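Local coordinates for protein Beta2-bungarotoxin (Bungarus multicinctus, PDB 1BUN) that acts as a snake-venom neurotoxin, pairing a phospholipase A2 chain with a Kunitz-type chain, and probably disrupts transmitter release at nerve terminals, at residues K14-V19 with G38-N43; V20-Y25 with V33-G38; D6-P11 with Y25-K30. All coordinates share one frame; numbering follows the deposited sequence.

Interaction 1 (K14-V19 with G38-N43)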
# COMPACT_ATOMS: atom_id res chain seq x y z
N LYS B 14 13.11 -26.51 -10.66
CA LYS B 14 13.49 -27.79 -10.06
C LYS B 14 12.30 -28.39 -9.37
O LYS B 14 11.32 -27.68 -9.14
CB LYS B 14 14.69 -27.65 -9.12
CG LYS B 14 15.95 -27.22 -9.87
CD LYS B 14 17.19 -27.19 -9.04
CE LYS B 14 18.38 -26.81 -9.96
NZ LYS B 14 18.63 -27.78 -11.11
N ILE B 15 12.35 -29.70 -9.09
CA ILE B 15 11.21 -30.37 -8.45
C ILE B 15 11.39 -30.70 -6.99
O ILE B 15 12.30 -31.42 -6.61
CB ILE B 15 10.81 -31.66 -9.22
CG1 ILE B 15 10.66 -31.30 -10.71
CG2 ILE B 15 9.47 -32.25 -8.67
CD1 ILE B 15 10.14 -32.42 -11.59
N CYS B 16 10.53 -30.14 -6.14
CA CYS B 16 10.59 -30.42 -4.72
C CYS B 16 9.19 -30.72 -4.26
O CYS B 16 8.95 -30.86 -3.09
CB CYS B 16 11.15 -29.25 -3.93
SG CYS B 16 12.82 -28.74 -4.44
N GLN B 17 8.25 -30.84 -5.18
CA GLN B 17 6.86 -31.11 -4.82
C GLN B 17 6.12 -31.39 -6.12
O GLN B 17 6.74 -31.40 -7.18
CB GLN B 17 6.29 -29.86 -4.22
CG GLN B 17 5.53 -30.03 -2.96
CD GLN B 17 4.89 -28.72 -2.57
OE1 GLN B 17 3.69 -28.68 -2.26
NE2 GLN B 17 5.65 -27.64 -2.64
N THR B 18 4.82 -31.62 -6.05
CA THR B 18 4.05 -31.85 -7.27
C THR B 18 4.03 -30.47 -7.89
O THR B 18 4.02 -29.48 -7.16
CB THR B 18 2.60 -32.31 -7.00
OG1 THR B 18 2.08 -31.58 -5.89
CG2 THR B 18 2.54 -33.80 -6.70
N VAL B 19 4.07 -30.43 -9.21
CA VAL B 19 4.12 -29.20 -9.96
C VAL B 19 2.82 -28.43 -9.95
O VAL B 19 1.74 -29.01 -9.93
CB VAL B 19 4.52 -29.48 -11.40
CG1 VAL B 19 4.36 -28.24 -12.28
CG2 VAL B 19 5.97 -29.98 -11.41
N GLY B 38 7.91 -25.90 -9.39
CA GLY B 38 8.04 -27.11 -8.61
C GLY B 38 8.14 -26.99 -7.11
O GLY B 38 8.40 -27.98 -6.44
N GLY B 39 7.98 -25.79 -6.55
CA GLY B 39 8.04 -25.65 -5.10
C GLY B 39 9.38 -25.67 -4.36
O GLY B 39 9.41 -25.81 -3.13
N CYS B 40 10.49 -25.49 -5.08
CA CYS B 40 11.82 -25.49 -4.47
C CYS B 40 12.24 -24.13 -3.94
O CYS B 40 13.27 -24.01 -3.27
CB CYS B 40 12.84 -25.95 -5.49
SG CYS B 40 12.48 -27.62 -6.09
N ASN B 41 11.47 -23.11 -4.30
CA ASN B 41 11.71 -21.74 -3.86
C ASN B 41 13.17 -21.25 -3.86
O ASN B 41 13.62 -20.61 -2.90
CB ASN B 41 11.10 -21.53 -2.48
CG ASN B 41 10.91 -20.09 -2.16
OD1 ASN B 41 10.35 -19.35 -2.96
ND2 ASN B 41 11.39 -19.66 -1.00
N GLY B 42 13.91 -21.56 -4.92
CA GLY B 42 15.29 -21.14 -5.02
C GLY B 42 15.38 -19.64 -5.13
O GLY B 42 16.47 -19.07 -5.00
N ASN B 43 14.25 -19.00 -5.40
CA ASN B 43 14.15 -17.56 -5.53
C ASN B 43 12.67 -17.29 -5.56
O ASN B 43 11.91 -18.20 -5.87
CB ASN B 43 14.86 -17.02 -6.79
CG ASN B 43 14.13 -17.32 -8.09
OD1 ASN B 43 12.91 -17.48 -8.14
ND2 ASN B 43 14.88 -17.36 -9.18
O HOH W 1 10.94 -25.08 -8.21
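Ile15 and Gly38 bring two irregular loops to within 4.5 Å between their CA atoms, and Cys16 N donates to Gly38 O at 3.0 Å. The loops form the end of the Kunitz fold that the Cys16–Cys40 disulfide ties together; in inhibitory relatives this loop pair presents the protease-binding surface, although such a role is not established for this toxin chain. Both cysteines place SG beside their own backbone N, anti to the carbonyl carbon (chi1 -58° for Cys16, -60° for Cys40), which turns the two sulfurs toward one another across the gap. Lys14 lays only its CB beside the bridge, 3.8 Å from Cys40 SG, and its ammonium group extends off from the 38-43 loop. Gly38, lacking a side chain, lets Lys14 O approach its CA to 3.4 Å in a CA-H...O contact. Gln17 extends its amide toward Gly39, NE2 lying 4.0 Å from Gly39 CA. A water between the loops accepts from Cys40 N, more weakly from Gly38 N, and is hydrogen-bonded to Lys14 O, 2.8 Å away. At the covalent link itself, Cys16 SG and Cys40 SG stand 2.0 Å apart with a chi3 of 108°.

Interaction 2 (V20-Y25 with V33-G38)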
# COMPACT_ATOMS: atom_id res chain seq x y z
N VAL B 20 2.95 -27.10 -9.96
CA VAL B 20 1.80 -26.21 -9.97
C VAL B 20 2.07 -25.11 -11.00
O VAL B 20 3.21 -24.87 -11.42
CB VAL B 20 1.57 -25.62 -8.55
CG1 VAL B 20 2.64 -24.58 -8.23
CG2 VAL B 20 0.18 -25.03 -8.43
N ARG B 21 1.01 -24.49 -11.50
CA ARG B 21 1.16 -23.42 -12.48
C ARG B 21 1.33 -22.06 -11.79
O ARG B 21 0.50 -21.66 -10.96
CB ARG B 21 -0.04 -23.39 -13.41
CG ARG B 21 -0.33 -24.76 -14.02
CD ARG B 21 -1.76 -25.20 -13.69
NE ARG B 21 -1.96 -25.29 -12.24
CZ ARG B 21 -2.06 -26.43 -11.58
NH1 ARG B 21 -1.98 -27.59 -12.24
NH2 ARG B 21 -2.26 -26.42 -10.27
N ALA B 22 2.42 -21.38 -12.10
CA ALA B 22 2.65 -20.09 -11.52
C ALA B 22 3.22 -19.18 -12.63
O ALA B 22 3.38 -19.61 -13.77
CB ALA B 22 3.60 -20.22 -10.32
N PHE B 23 3.40 -17.90 -12.32
CA PHE B 23 3.94 -16.98 -13.31
C PHE B 23 5.17 -16.42 -12.72
O PHE B 23 5.31 -16.36 -11.50
CB PHE B 23 2.97 -15.85 -13.63
CG PHE B 23 1.59 -16.32 -13.96
CD1 PHE B 23 0.80 -16.91 -13.00
CD2 PHE B 23 1.09 -16.18 -15.22
CE1 PHE B 23 -0.46 -17.35 -13.30
CE2 PHE B 23 -0.16 -16.61 -15.52
CZ PHE B 23 -0.95 -17.20 -14.55
N TYR B 24 6.08 -16.07 -13.61
CA TYR B 24 7.34 -15.51 -13.25
C TYR B 24 7.54 -14.34 -14.18
O TYR B 24 6.89 -14.27 -15.23
CB TYR B 24 8.43 -16.53 -13.48
CG TYR B 24 8.71 -16.83 -14.92
CD1 TYR B 24 7.94 -17.73 -15.65
CD2 TYR B 24 9.84 -16.32 -15.52
CE1 TYR B 24 8.32 -18.11 -16.93
CE2 TYR B 24 10.22 -16.68 -16.77
CZ TYR B 24 9.47 -17.57 -17.47
OH TYR B 24 9.98 -17.98 -18.69
N TYR B 25 8.44 -13.43 -13.83
CA TYR B 25 8.66 -12.29 -14.69
C TYR B 25 9.78 -12.55 -15.67
O TYR B 25 10.84 -13.07 -15.30
CB TYR B 25 8.95 -11.03 -13.86
CG TYR B 25 9.11 -9.78 -14.70
CD1 TYR B 25 8.03 -9.23 -15.38
CD2 TYR B 25 10.35 -9.18 -14.83
CE1 TYR B 25 8.19 -8.10 -16.19
CE2 TYR B 25 10.52 -8.06 -15.62
CZ TYR B 25 9.44 -7.53 -16.30
OH TYR B 25 9.63 -6.41 -17.05
N VAL B 33 5.03 -14.56 -17.41
CA VAL B 33 4.54 -15.65 -18.24
C VAL B 33 4.31 -16.87 -17.38
O VAL B 33 4.87 -16.94 -16.28
CB VAL B 33 5.48 -15.94 -19.44
CG1 VAL B 33 5.43 -14.81 -20.43
CG2 VAL B 33 6.89 -16.12 -18.98
N GLN B 34 3.43 -17.76 -17.83
CA GLN B 34 3.14 -19.00 -17.09
C GLN B 34 4.26 -20.05 -17.21
O GLN B 34 4.87 -20.19 -18.28
CB GLN B 34 1.82 -19.60 -17.57
CG GLN B 34 1.32 -20.80 -16.73
CD GLN B 34 -0.10 -21.27 -17.12
OE1 GLN B 34 -0.69 -22.15 -16.47
NE2 GLN B 34 -0.65 -20.68 -18.20
N PHE B 35 4.55 -20.76 -16.11
CA PHE B 35 5.57 -21.80 -16.10
C PHE B 35 5.24 -22.91 -15.11
O PHE B 35 4.30 -22.77 -14.31
CB PHE B 35 6.98 -21.24 -15.85
CG PHE B 35 7.30 -20.97 -14.41
CD1 PHE B 35 6.57 -20.08 -13.66
CD2 PHE B 35 8.38 -21.59 -13.81
CE1 PHE B 35 6.92 -19.80 -12.32
CE2 PHE B 35 8.73 -21.31 -12.48
CZ PHE B 35 8.00 -20.42 -11.74
N ARG B 36 5.94 -24.04 -15.20
CA ARG B 36 5.71 -25.16 -14.30
C ARG B 36 6.56 -24.95 -13.06
O ARG B 36 7.77 -25.14 -13.11
CB ARG B 36 6.07 -26.49 -14.99
CG ARG B 36 5.20 -26.88 -16.20
CD ARG B 36 5.55 -28.28 -16.75
NE ARG B 36 4.61 -29.30 -16.29
CZ ARG B 36 4.95 -30.40 -15.61
NH1 ARG B 36 6.22 -30.65 -15.31
NH2 ARG B 36 4.01 -31.20 -15.12
N TYR B 37 5.96 -24.48 -11.98
CA TYR B 37 6.69 -24.23 -10.72
C TYR B 37 6.72 -25.51 -9.87
O TYR B 37 5.66 -26.12 -9.61
CB TYR B 37 6.02 -23.10 -9.92
CG TYR B 37 6.73 -22.79 -8.62
CD1 TYR B 37 8.07 -22.42 -8.62
CD2 TYR B 37 6.08 -22.92 -7.40
CE1 TYR B 37 8.76 -22.20 -7.44
CE2 TYR B 37 6.76 -22.69 -6.20
CZ TYR B 37 8.10 -22.33 -6.24
OH TYR B 37 8.82 -22.16 -5.09
N GLY B 38 7.91 -25.90 -9.39
CA GLY B 38 8.04 -27.11 -8.61
C GLY B 38 8.14 -26.99 -7.11
O GLY B 38 8.40 -27.98 -6.44
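Tyr24 drives an edge of its ring against one face of Phe35, a T-shaped (edge-to-face) pair with centroids 4.9 Å apart and planes at 69°. Phe35 can receive it because its CG occupies the crowded position between backbone N and carbonyl carbon (chi1 81°), which stands the ring up beside the neighbouring strand; Tyr24 takes the same kind of first torsion. Next along this face comes a hollow, left by the small side chain of Ala22. Its CB is met by Phe35 CE1 at 3.9 Å and by Tyr37 CB at 3.8 Å, the two larger residues closing in from the partner strand. Val20 then fills the corner by the last ring, CG1 lying in the ring plane of Tyr37, 3.9 Å from its CD2. These residues line one face of the twisted antiparallel hairpin central to the Kunitz fold, whose short strand axes run at 128° to each other. Three hydrogen-bonded pairs, Val20–Tyr37, Ala22–Phe35 and Tyr24–Val33, clasp the backbones, and Tyr37 N reaches Val20 O at 2.8 Å. Pro11 packs on Phe35 and His46 stacks on Tyr37, so this relief continues into neighbouring loops. The reverse face is shaped by longer chains. Gln34 runs extended alongside Arg21, setting OE1 3.4 Å from Arg21 CB, while the guanidinium heads off from the partner strand. Phe23 lies across the root of the same glutamine, its CE2 4.1 Å from Gln34 CB, and its ring also touches Asp50 of helix 50-57.

Interaction 3 (D6-P11 with Y25-K30)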
# COMPACT_ATOMS: atom_id res chain seq x y z
N ASP B 6 13.70 -10.29 -6.90
CA ASP B 6 14.05 -11.44 -7.74
C ASP B 6 13.43 -11.46 -9.13
O ASP B 6 13.70 -12.35 -9.93
CB ASP B 6 13.73 -12.74 -6.99
CG ASP B 6 14.53 -12.86 -5.70
OD1 ASP B 6 15.75 -12.56 -5.72
OD2 ASP B 6 13.96 -13.26 -4.65
N CYS B 7 12.69 -10.41 -9.46
CA CYS B 7 11.99 -10.31 -10.74
C CYS B 7 12.77 -10.58 -12.02
O CYS B 7 12.16 -10.82 -13.07
CB CYS B 7 11.30 -8.94 -10.83
SG CYS B 7 9.96 -8.77 -9.61
N ASP B 8 14.09 -10.53 -11.96
CA ASP B 8 14.88 -10.77 -13.16
C ASP B 8 15.77 -12.01 -13.09
O ASP B 8 16.69 -12.17 -13.90
CB ASP B 8 15.70 -9.52 -13.49
CG ASP B 8 14.84 -8.32 -13.82
OD1 ASP B 8 14.07 -8.40 -14.80
OD2 ASP B 8 14.91 -7.32 -13.08
N LYS B 9 15.52 -12.88 -12.13
CA LYS B 9 16.31 -14.09 -12.00
C LYS B 9 15.57 -15.17 -12.76
O LYS B 9 14.37 -15.01 -13.04
CB LYS B 9 16.44 -14.46 -10.53
CG LYS B 9 17.26 -13.47 -9.76
CD LYS B 9 17.28 -13.77 -8.31
CE LYS B 9 18.36 -12.97 -7.62
NZ LYS B 9 18.32 -13.20 -6.14
N PRO B 10 16.25 -16.27 -13.15
CA PRO B 10 15.46 -17.26 -13.88
C PRO B 10 14.55 -18.01 -12.90
O PRO B 10 14.87 -18.15 -11.73
CB PRO B 10 16.54 -18.12 -14.53
CG PRO B 10 17.62 -18.11 -13.53
CD PRO B 10 17.66 -16.67 -13.08
N PRO B 11 13.33 -18.37 -13.36
CA PRO B 11 12.35 -19.09 -12.56
C PRO B 11 12.89 -20.45 -12.14
O PRO B 11 13.44 -21.17 -12.97
CB PRO B 11 11.17 -19.21 -13.53
CG PRO B 11 11.84 -19.34 -14.85
CD PRO B 11 12.83 -18.22 -14.74
N TYR B 25 8.44 -13.43 -13.83
CA TYR B 25 8.66 -12.29 -14.69
C TYR B 25 9.78 -12.55 -15.67
O TYR B 25 10.84 -13.07 -15.30
CB TYR B 25 8.95 -11.03 -13.86
CG TYR B 25 9.11 -9.78 -14.70
CD1 TYR B 25 8.03 -9.23 -15.38
CD2 TYR B 25 10.35 -9.18 -14.83
CE1 TYR B 25 8.19 -8.10 -16.19
CE2 TYR B 25 10.52 -8.06 -15.62
CZ TYR B 25 9.44 -7.53 -16.30
OH TYR B 25 9.63 -6.41 -17.05
N LYS B 26 9.54 -12.23 -16.94
CA LYS B 26 10.57 -12.39 -17.94
C LYS B 26 11.07 -10.99 -18.34
O LYS B 26 10.34 -10.21 -18.97
CB LYS B 26 10.06 -13.15 -19.15
CG LYS B 26 11.20 -13.80 -19.90
CD LYS B 26 10.86 -14.34 -21.28
CE LYS B 26 11.91 -15.38 -21.72
NZ LYS B 26 11.87 -16.64 -20.87
N PRO B 27 12.29 -10.63 -17.92
CA PRO B 27 12.84 -9.31 -18.28
C PRO B 27 12.89 -9.04 -19.78
O PRO B 27 12.50 -7.97 -20.22
CB PRO B 27 14.22 -9.31 -17.63
CG PRO B 27 14.52 -10.76 -17.36
CD PRO B 27 13.19 -11.33 -16.99
N SER B 28 13.28 -10.03 -20.57
CA SER B 28 13.37 -9.87 -22.02
C SER B 28 12.02 -9.89 -22.72
O SER B 28 11.93 -10.27 -23.89
CB SER B 28 14.22 -11.00 -22.58
OG SER B 28 15.00 -11.58 -21.55
N ALA B 29 10.96 -9.52 -22.01
CA ALA B 29 9.62 -9.53 -22.60
C ALA B 29 8.68 -8.62 -21.85
O ALA B 29 7.50 -8.51 -22.19
CB ALA B 29 9.05 -10.95 -22.62
N LYS B 30 9.21 -7.98 -20.80
CA LYS B 30 8.45 -7.07 -19.95
C LYS B 30 7.06 -7.61 -19.66
O LYS B 30 6.07 -6.87 -19.63
CB LYS B 30 8.38 -5.67 -20.60
CG LYS B 30 9.73 -5.10 -21.04
CD LYS B 30 10.68 -4.78 -19.88
CE LYS B 30 10.53 -3.35 -19.36
NZ LYS B 30 9.20 -3.04 -18.74
O HOH W 2 13.40 -14.46 -15.60
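Cys7 and Asp8 each offer an oxygen to the rim of the Tyr25 ring, and both oxygens lie in its plane. Cys7 O comes within 3.0 Å of Tyr25 CD2, while Asp8 OD1 sits 3.7 Å from CE2, the next carbon along that edge. The first torsion, with CG opposite the backbone N (chi1 -177°), carries the ring out toward the loop, and chi2 of 68° turns its CD2–CE2 edge to the two oxygens; Cys7 CB adds an apolar touch on CD2. The Asp8 side chain and the Pro27 ring run antiparallel as they pass, which leaves OD1 against the proline, 3.0 Å from Pro27 CB. The aspartate's other oxygen, OD2, forms a salt bridge with Arg3, and the hydroxyl of Tyr25 is hydrogen-bonded to Glu59. A type I turn from Asp6 to Lys9 shapes the loop, reinforced by a salt bridge from Lys9 NZ to Asp6 OD1. Beyond the turn a water donates to both Lys9 O, at 2.8 Å, and Tyr25 O, at 2.9 Å, joining the two backbones. Cys7 itself is disulfide-bonded to Cys57 of helix 50-57, a bridge characteristic of the Kunitz fold, so the N-terminal loop is held between helix and hairpin. With oxygens facing a ring edge, the direct contact probably owes part of its attraction to the weakly positive aromatic hydrogens, while conventional hydrogen bonding between the segments is delegated to the water.

Interactions 2 and 3 share Tyr25 and strand 20-26, whereas interactions 1 and 2 share Gly38. Interaction 1 is a surface contact, its centre about 12 Å from the centre of the chain, secured by a covalent bridge and a single direct hydrogen bond. The centre of interaction 2 lies about 6 Å from that of the chain, yet it too counts as a surface contact, with Ala22 the one buried residue among those that touch; regular backbone pairing and aromatic packing hold it. Interaction 3 is partly buried and depends on ring-edge contacts and water. Pro11 also meets Tyr24, joining interactions 2 and 3, and Asn43 ND2 probably bonds to Pro10 O, linking interactions 1 and 3.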